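Potential RNA-dependent RNA polymerase (Human picobirnavirus, PDB 5I62) catalyses RNA-templated synthesis of RNA from ribonucleoside triphosphates and probably serves both transcription and genome replication of this double-stranded RNA virus. Local coordinates at residues T36-G41 / E45-E50; D283-T286 / D292-E295; P305-Y308 / E312-Y315. All blocks are in the same frame, centred on the assembly; numbering follows the deposited sequence.

Interaction 1: residues T36-G41 / E45-E50; sequences TPFYKG and ESICDE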
loop_
_atom_site.group_PDB
_atom_site.type_symbol
_atom_site.label_atom_id
_atom_site.label_comp_id
_atom_site.label_asym_id
_atom_site.label_seq_id
_atom_site.Cartn_x
_atom_site.Cartn_y
_atom_site.Cartn_z
ATOM N N THR A 36 -10.079 -14.017 15.589
ATOM C CA THR A 36 -9.312 -15.240 15.354
ATOM C C THR A 36 -9.360 -16.109 16.614
ATOM O O THR A 36 -9.847 -15.689 17.664
ATOM C CB THR A 36 -7.861 -14.903 14.986
ATOM O OG1 THR A 36 -7.200 -14.395 16.148
ATOM C CG2 THR A 36 -7.767 -13.881 13.839
ATOM N N PRO A 37 -8.842 -17.343 16.556
ATOM C CA PRO A 37 -8.743 -18.159 17.782
ATOM C C PRO A 37 -7.662 -17.706 18.756
ATOM O O PRO A 37 -7.520 -18.308 19.823
ATOM C CB PRO A 37 -8.429 -19.570 17.252
ATOM C CG PRO A 37 -8.623 -19.520 15.775
ATOM C CD PRO A 37 -8.445 -18.103 15.356
ATOM N N PHE A 38 -6.899 -16.671 18.425
ATOM C CA PHE A 38 -5.829 -16.186 19.290
ATOM C C PHE A 38 -6.382 -15.767 20.651
ATOM O O PHE A 38 -7.255 -14.901 20.731
ATOM C CB PHE A 38 -5.138 -15.013 18.594
ATOM C CG PHE A 38 -3.930 -14.481 19.309
ATOM C CD1 PHE A 38 -2.794 -15.265 19.471
ATOM C CD2 PHE A 38 -3.904 -13.168 19.758
ATOM C CE1 PHE A 38 -1.667 -14.757 20.116
ATOM C CE2 PHE A 38 -2.786 -12.656 20.398
ATOM C CZ PHE A 38 -1.660 -13.456 20.571
ATOM N N TYR A 39 -5.862 -16.374 21.720
ATOM C CA TYR A 39 -6.348 -16.129 23.081
ATOM C C TYR A 39 -7.876 -16.217 23.153
ATOM O O TYR A 39 -8.552 -15.377 23.749
ATOM C CB TYR A 39 -5.844 -14.791 23.623
ATOM C CG TYR A 39 -4.466 -14.894 24.235
ATOM C CD1 TYR A 39 -4.267 -15.627 25.393
ATOM C CD2 TYR A 39 -3.373 -14.242 23.672
ATOM C CE1 TYR A 39 -3.022 -15.733 25.968
ATOM C CE2 TYR A 39 -2.114 -14.337 24.241
ATOM C CZ TYR A 39 -1.947 -15.091 25.388
ATOM O OH TYR A 39 -0.708 -15.206 25.974
ATOM N N LYS A 40 -8.418 -17.259 22.532
ATOM C CA LYS A 40 -9.851 -17.497 22.590
ATOM C C LYS A 40 -10.329 -17.504 24.035
ATOM O O LYS A 40 -9.663 -18.041 24.922
ATOM C CB LYS A 40 -10.187 -18.816 21.906
ATOM C CG LYS A 40 -11.670 -19.099 21.804
ATOM C CD LYS A 40 -11.876 -20.454 21.161
ATOM C CE LYS A 40 -13.347 -20.823 21.052
ATOM N NZ LYS A 40 -13.465 -22.201 20.497
ATOM N N GLY A 41 -11.478 -16.868 24.279
ATOM C CA GLY A 41 -11.982 -16.701 25.626
ATOM C C GLY A 41 -11.530 -15.436 26.322
ATOM O O GLY A 41 -12.007 -15.150 27.428
ATOM N N GLU A 45 -9.160 -6.278 24.697
ATOM C CA GLU A 45 -8.658 -5.416 25.766
ATOM C C GLU A 45 -7.770 -6.203 26.723
ATOM O O GLU A 45 -6.654 -5.780 27.047
ATOM C CB GLU A 45 -9.826 -4.787 26.531
ATOM C CG GLU A 45 -10.720 -3.826 25.740
ATOM C CD GLU A 45 -11.481 -4.522 24.612
ATOM O OE1 GLU A 45 -12.328 -5.406 24.899
ATOM O OE2 GLU A 45 -11.227 -4.182 23.437
ATOM N N SER A 46 -8.249 -7.369 27.168
ATOM C CA SER A 46 -7.505 -8.161 28.142
ATOM C C SER A 46 -6.183 -8.659 27.575
ATOM O O SER A 46 -5.173 -8.666 28.280
ATOM C CB SER A 46 -8.360 -9.324 28.624
ATOM O OG SER A 46 -9.388 -8.842 29.473
ATOM N N ILE A 47 -6.175 -9.107 26.316
ATOM C CA ILE A 47 -4.916 -9.454 25.657
ATOM C C ILE A 47 -3.972 -8.265 25.688
ATOM O O ILE A 47 -2.819 -8.367 26.126
ATOM C CB ILE A 47 -5.161 -9.911 24.208
ATOM C CG1 ILE A 47 -6.017 -11.179 24.170
ATOM C CG2 ILE A 47 -3.818 -10.117 23.487
ATOM C CD1 ILE A 47 -6.730 -11.358 22.859
ATOM N N CYS A 48 -4.449 -7.114 25.218
ATOM C CA CYS A 48 -3.593 -5.933 25.160
ATOM C C CYS A 48 -3.157 -5.506 26.554
ATOM O O CYS A 48 -1.984 -5.184 26.776
ATOM C CB CYS A 48 -4.327 -4.803 24.446
ATOM S SG CYS A 48 -4.517 -5.084 22.656
ATOM N N ASP A 49 -4.091 -5.515 27.515
ATOM C CA ASP A 49 -3.760 -5.098 28.876
ATOM C C ASP A 49 -2.658 -5.972 29.463
ATOM O O ASP A 49 -1.742 -5.475 30.133
ATOM C CB ASP A 49 -5.008 -5.142 29.761
ATOM C CG ASP A 49 -5.989 -4.007 29.467
ATOM O OD1 ASP A 49 -5.644 -3.088 28.689
ATOM O OD2 ASP A 49 -7.118 -4.038 30.012
ATOM N N GLU A 50 -2.730 -7.281 29.209
ATOM C CA GLU A 50 -1.745 -8.204 29.761
ATOM C C GLU A 50 -0.363 -7.959 29.165
ATOM O O GLU A 50 0.645 -7.916 29.888
ATOM C CB GLU A 50 -2.197 -9.648 29.522
ATOM C CG GLU A 50 -1.389 -10.652 30.308
ATOM C CD GLU A 50 -1.656 -10.544 31.809
ATOM O OE1 GLU A 50 -0.876 -11.117 32.601
ATOM O OE2 GLU A 50 -2.649 -9.885 32.196
#
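I47 reaches out from the side of helix 44-55 and lodges against F38 and Y39 of the loop that leads into that helix, a local loop-on-helix packing in the N-terminal part of the polymerase. The tight part centres on Y39, whose CB lies 3.6 Å from I47 CD1. The beta-branched isoleucine suits a site with two neighbours. Its CG1-CD1 arm, extended by a chi2 of 157°, runs past the root of the tyrosine, while its CG2 branch comes within 4.1 Å of F38 CE2. Both rings are approached obliquely, and they also pack on each other: Y39 CD2 sits over the rim of one face of the F38 ring. The loop is shaped for this by an ST turn, in which F38 N donates to T36 OG1 over 3.2 Å, and by Y39 itself, which takes up left-handed helical backbone angles. L423 of helix 419-427 touches both F38 and I47, and F466 also touches I47; the wholly apolar phenylalanine suits this buried place.

The other side is looser and wetter. K40, exposed, starts its side chain away from the helix, and the exposed D49 forms a salt bridge with R73. Y39 stands between the two regimes: its ring meets F466 of helix 460-469, and its OH hydrogen-bonds to the backbone O of that same residue.

Interaction 2: residues D283-T286 / D292-E295; sequences DLLT and DWLE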
loop_
_atom_site.group_PDB
_atom_site.type_symbol
_atom_site.label_atom_id
_atom_site.label_comp_id
_atom_site.label_asym_id
_atom_site.label_seq_id
_atom_site.Cartn_x
_atom_site.Cartn_y
_atom_site.Cartn_z
ATOM N N ASP A 283 10.893 10.918 -19.257
ATOM C CA ASP A 283 12.347 10.963 -19.125
ATOM C C ASP A 283 12.938 9.562 -19.015
ATOM O O ASP A 283 13.953 9.250 -19.647
ATOM C CB ASP A 283 12.740 11.796 -17.898
ATOM C CG ASP A 283 14.241 12.050 -17.826
ATOM O OD1 ASP A 283 14.740 12.857 -18.629
ATOM O OD2 ASP A 283 14.926 11.423 -16.990
ATOM N N LEU A 284 12.316 8.708 -18.200
ATOM C CA LEU A 284 12.841 7.368 -17.946
ATOM C C LEU A 284 12.703 6.448 -19.156
ATOM O O LEU A 284 13.493 5.510 -19.315
ATOM C CB LEU A 284 12.122 6.750 -16.747
ATOM C CG LEU A 284 12.460 7.336 -15.367
ATOM C CD1 LEU A 284 11.430 6.916 -14.315
ATOM C CD2 LEU A 284 13.823 6.860 -14.946
ATOM N N LEU A 285 11.705 6.680 -19.994
ATOM C CA LEU A 285 11.373 5.746 -21.061
ATOM C C LEU A 285 12.065 6.134 -22.364
ATOM O O LEU A 285 12.467 7.277 -22.565
ATOM C CB LEU A 285 9.867 5.694 -21.278
ATOM C CG LEU A 285 9.037 4.917 -20.257
ATOM C CD1 LEU A 285 7.603 5.431 -20.288
ATOM C CD2 LEU A 285 9.076 3.425 -20.577
ATOM N N THR A 286 12.167 5.166 -23.270
ATOM C CA THR A 286 12.674 5.417 -24.607
ATOM C C THR A 286 11.926 4.530 -25.594
ATOM O O THR A 286 11.521 3.420 -25.256
ATOM C CB THR A 286 14.191 5.165 -24.672
ATOM O OG1 THR A 286 14.677 5.504 -25.971
ATOM C CG2 THR A 286 14.504 3.702 -24.377
ATOM N N ASP A 292 3.583 6.084 -27.337
ATOM C CA ASP A 292 2.186 5.678 -27.443
ATOM C C ASP A 292 1.595 5.326 -26.087
ATOM O O ASP A 292 0.449 5.684 -25.795
ATOM C CB ASP A 292 2.060 4.488 -28.380
ATOM C CG ASP A 292 1.940 4.909 -29.817
ATOM O OD1 ASP A 292 1.324 5.967 -30.068
ATOM O OD2 ASP A 292 2.489 4.209 -30.692
ATOM N N TRP A 293 2.346 4.577 -25.281
ATOM C CA TRP A 293 1.923 4.232 -23.931
ATOM C C TRP A 293 1.597 5.477 -23.107
ATOM O O TRP A 293 0.606 5.499 -22.368
ATOM C CB TRP A 293 3.020 3.410 -23.258
ATOM C CG TRP A 293 2.662 2.879 -21.905
ATOM C CD1 TRP A 293 2.131 1.645 -21.618
ATOM C CD2 TRP A 293 2.811 3.555 -20.650
ATOM N NE1 TRP A 293 1.945 1.518 -20.266
ATOM C CE2 TRP A 293 2.348 2.675 -19.645
ATOM C CE3 TRP A 293 3.298 4.819 -20.275
ATOM C CZ2 TRP A 293 2.358 3.014 -18.288
ATOM C CZ3 TRP A 293 3.298 5.161 -18.927
ATOM C CH2 TRP A 293 2.834 4.256 -17.951
ATOM N N LEU A 294 2.428 6.519 -23.215
ATOM C CA LEU A 294 2.219 7.721 -22.416
ATOM C C LEU A 294 0.944 8.453 -22.822
ATOM O O LEU A 294 0.283 9.071 -21.977
ATOM C CB LEU A 294 3.435 8.641 -22.542
ATOM C CG LEU A 294 4.669 8.166 -21.777
ATOM C CD1 LEU A 294 5.942 8.816 -22.336
ATOM C CD2 LEU A 294 4.509 8.492 -20.282
ATOM N N GLU A 295 0.583 8.396 -24.107
ATOM C CA GLU A 295 -0.618 9.080 -24.573
ATOM C C GLU A 295 -1.869 8.236 -24.359
ATOM O O GLU A 295 -2.945 8.787 -24.115
ATOM C CB GLU A 295 -0.481 9.465 -26.039
ATOM C CG GLU A 295 0.628 10.487 -26.304
ATOM C CD GLU A 295 0.411 11.785 -25.529
ATOM O OE1 GLU A 295 -0.744 12.278 -25.488
ATOM O OE2 GLU A 295 1.385 12.279 -24.930
#
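L285 meets W293 and L294 through a single methyl group. The apolar contacts come down to CD1 of L285, which lies 4.3 Å from CE3 on the six-membered ring of W293 and 4.3 Å from CG of L294, van der Waals distances with no close squeeze. The leucine is the first residue past helix 271-284 to leave helical angles, yet its side chain still points at the next helix. W293 extends from its own helix with CG anti to the backbone N (chi1 -175°), bringing the benzo part of the indole to this methyl, which approaches it obliquely. V217 of helix 208-228 touches both L285 and W293, while L294 packs back on L281 and A282.

Polar and aromatic interactions are made elsewhere. The buried indole NE1 is satisfied by the backbone O of R213, and the ring meets Y218 edge-to-face; tryptophan thus suits a place needing both a broad apolar surface and one N-H. At the periphery, E295 forms a salt bridge with K278 and D283 another with R123.

The end of helix 271-284 is thereby packed against helix 288-296 by two leucines and an indole, the packing of two consecutive helices, joined by a short connection, within the catalytic region of the RNA-dependent RNA polymerase.

Interaction 3: residues P305-Y308 / E312-Y315; sequences PLAY and EIRY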
loop_
_atom_site.group_PDB
_atom_site.type_symbol
_atom_site.label_atom_id
_atom_site.label_comp_id
_atom_site.label_asym_id
_atom_site.label_seq_id
_atom_site.Cartn_x
_atom_site.Cartn_y
_atom_site.Cartn_z
ATOM N N PRO A 305 -13.830 4.432 -15.932
ATOM C CA PRO A 305 -15.129 4.399 -15.252
ATOM C C PRO A 305 -15.082 3.452 -14.061
ATOM O O PRO A 305 -14.206 2.594 -13.958
ATOM C CB PRO A 305 -16.095 3.892 -16.340
ATOM C CG PRO A 305 -15.399 4.250 -17.653
ATOM C CD PRO A 305 -13.942 4.041 -17.357
ATOM N N LEU A 306 -16.042 3.622 -13.154
ATOM C CA LEU A 306 -16.154 2.802 -11.950
ATOM C C LEU A 306 -17.503 2.102 -11.898
ATOM O O LEU A 306 -18.540 2.766 -11.813
ATOM C CB LEU A 306 -15.992 3.655 -10.694
ATOM C CG LEU A 306 -16.130 2.908 -9.372
ATOM C CD1 LEU A 306 -15.004 1.864 -9.172
ATOM C CD2 LEU A 306 -16.147 3.916 -8.223
ATOM N N ALA A 307 -17.483 0.764 -11.894
ATOM C CA ALA A 307 -18.687 -0.042 -11.676
ATOM C C ALA A 307 -18.824 -0.258 -10.170
ATOM O O ALA A 307 -18.063 -1.011 -9.568
ATOM C CB ALA A 307 -18.602 -1.365 -12.429
ATOM N N TYR A 308 -19.793 0.407 -9.548
ATOM C CA TYR A 308 -19.922 0.359 -8.096
ATOM C C TYR A 308 -21.137 -0.437 -7.628
ATOM O O TYR A 308 -21.283 -0.668 -6.422
ATOM C CB TYR A 308 -19.966 1.780 -7.514
ATOM C CG TYR A 308 -21.088 2.643 -8.060
ATOM C CD1 TYR A 308 -22.323 2.692 -7.423
ATOM C CD2 TYR A 308 -20.903 3.419 -9.198
ATOM C CE1 TYR A 308 -23.348 3.477 -7.910
ATOM C CE2 TYR A 308 -21.921 4.213 -9.700
ATOM C CZ TYR A 308 -23.142 4.238 -9.048
ATOM O OH TYR A 308 -24.164 5.017 -9.543
ATOM N N GLU A 312 -24.547 -0.273 -12.485
ATOM C CA GLU A 312 -24.328 1.129 -12.154
ATOM C C GLU A 312 -22.864 1.471 -12.343
ATOM O O GLU A 312 -21.994 0.807 -11.775
ATOM C CB GLU A 312 -24.783 1.449 -10.729
ATOM C CG GLU A 312 -26.257 1.173 -10.528
ATOM C CD GLU A 312 -26.761 1.722 -9.220
ATOM O OE1 GLU A 312 -26.718 2.959 -9.042
ATOM O OE2 GLU A 312 -27.172 0.919 -8.362
ATOM N N ILE A 313 -22.609 2.515 -13.125
ATOM C CA ILE A 313 -21.271 2.895 -13.538
ATOM C C ILE A 313 -21.148 4.410 -13.432
ATOM O O ILE A 313 -22.046 5.155 -13.833
ATOM C CB ILE A 313 -20.962 2.415 -14.972
ATOM C CG1 ILE A 313 -21.178 0.901 -15.112
ATOM C CG2 ILE A 313 -19.526 2.794 -15.371
ATOM C CD1 ILE A 313 -21.081 0.408 -16.568
ATOM N N ARG A 314 -20.037 4.866 -12.898
ATOM C CA ARG A 314 -19.760 6.289 -12.803
ATOM C C ARG A 314 -18.617 6.628 -13.748
ATOM O O ARG A 314 -17.693 5.832 -13.900
ATOM C CB ARG A 314 -19.416 6.645 -11.361
ATOM C CG ARG A 314 -19.180 8.110 -11.126
ATOM C CD ARG A 314 -19.149 8.383 -9.646
ATOM N NE ARG A 314 -18.955 9.807 -9.416
ATOM C CZ ARG A 314 -19.056 10.375 -8.225
ATOM N NH1 ARG A 314 -19.357 9.636 -7.161
ATOM N NH2 ARG A 314 -18.845 11.675 -8.105
ATOM N N TYR A 315 -18.680 7.810 -14.380
ATOM C CA TYR A 315 -17.704 8.255 -15.377
ATOM C C TYR A 315 -17.056 9.570 -14.948
ATOM O O TYR A 315 -17.518 10.236 -14.021
ATOM C CB TYR A 315 -18.356 8.429 -16.758
ATOM C CG TYR A 315 -19.053 7.176 -17.263
ATOM C CD1 TYR A 315 -20.344 6.857 -16.851
ATOM C CD2 TYR A 315 -18.407 6.307 -18.134
ATOM C CE1 TYR A 315 -20.986 5.690 -17.320
ATOM C CE2 TYR A 315 -19.028 5.142 -18.589
ATOM C CZ TYR A 315 -20.314 4.844 -18.188
ATOM O OH TYR A 315 -20.909 3.677 -18.648
#
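Y308 lays its ring over the side chain of E312 on the facing strand. E312 CB sits 4.0 Å from the centroid of the Y308 ring and 25° off the normal, a CH-pi contact displaced toward the rim at CZ. What turns the tyrosine this way is a chi1 of 58°, with CG lodged between the backbone N and the carbonyl carbon, so the ring swings across to the partner strand. Y308 N also donates to E312 O over 3.2 Å. Glutamate fits here because its methylene root can lie under an aromatic face while its extended chain carries the carboxylate along to the hydroxyl end of the ring, the two planes 63° apart; OE2 accepts from ND2 of N309, the last residue of the first strand.

These two residues flank the turn of a beta hairpin, strands 306-309 and 312-314, part of a mixed sheet in which 306-309 also runs parallel to strand 176-189. The short strands are antiparallel but strongly twisted, their directions 142° apart. L306 and R314 form the hydrogen-bonded pair: L306 N to R314 O is 2.9 Å and R314 N to L306 O is 2.8 Å. A307 and I313 form the next, non-hydrogen-bonded pair, with CA atoms 4.3 Å apart; alanine's short side chain suits a face where W8 touches both residues.

R314 lends its aliphatic root to the tyrosine, CB lying 3.9 Å from Y308 CE2. Its long chain then runs out extended, so that NH1 reaches a salt bridge with D93 and the guanidinium a cation-pi contact with Y96; I92 of helix 89-97, which carries D93 and Y96, touches L306, Y308 and R314. At the open end of the hairpin P305 packs by CB on I313 CG2 (3.7 Å) and by CG on Y315 CD2, while Y315 OH hydrogen-bonds to Y11 OH.

In the fold
Along the chain the three contacts follow in series, none enclosing or crossing another. Interaction 1 comes first, closing the loop between strand 34-35 and helix 44-55 and resting it on helices 419-427 and 460-469 from much later in the chain. Interaction 2 closes the short connection between helices 271-284 and 288-296, on the opposite side of the chain's centre, with its own centre 52 Å from that of interaction 1. Interaction 3 then closes the turn of a hairpin that begins soon after helix 288-296; its nearest atoms lie about 14 Å from interaction 2. This hairpin ties strand 176-189 to the N-terminal helix 5-11 and helix 89-97.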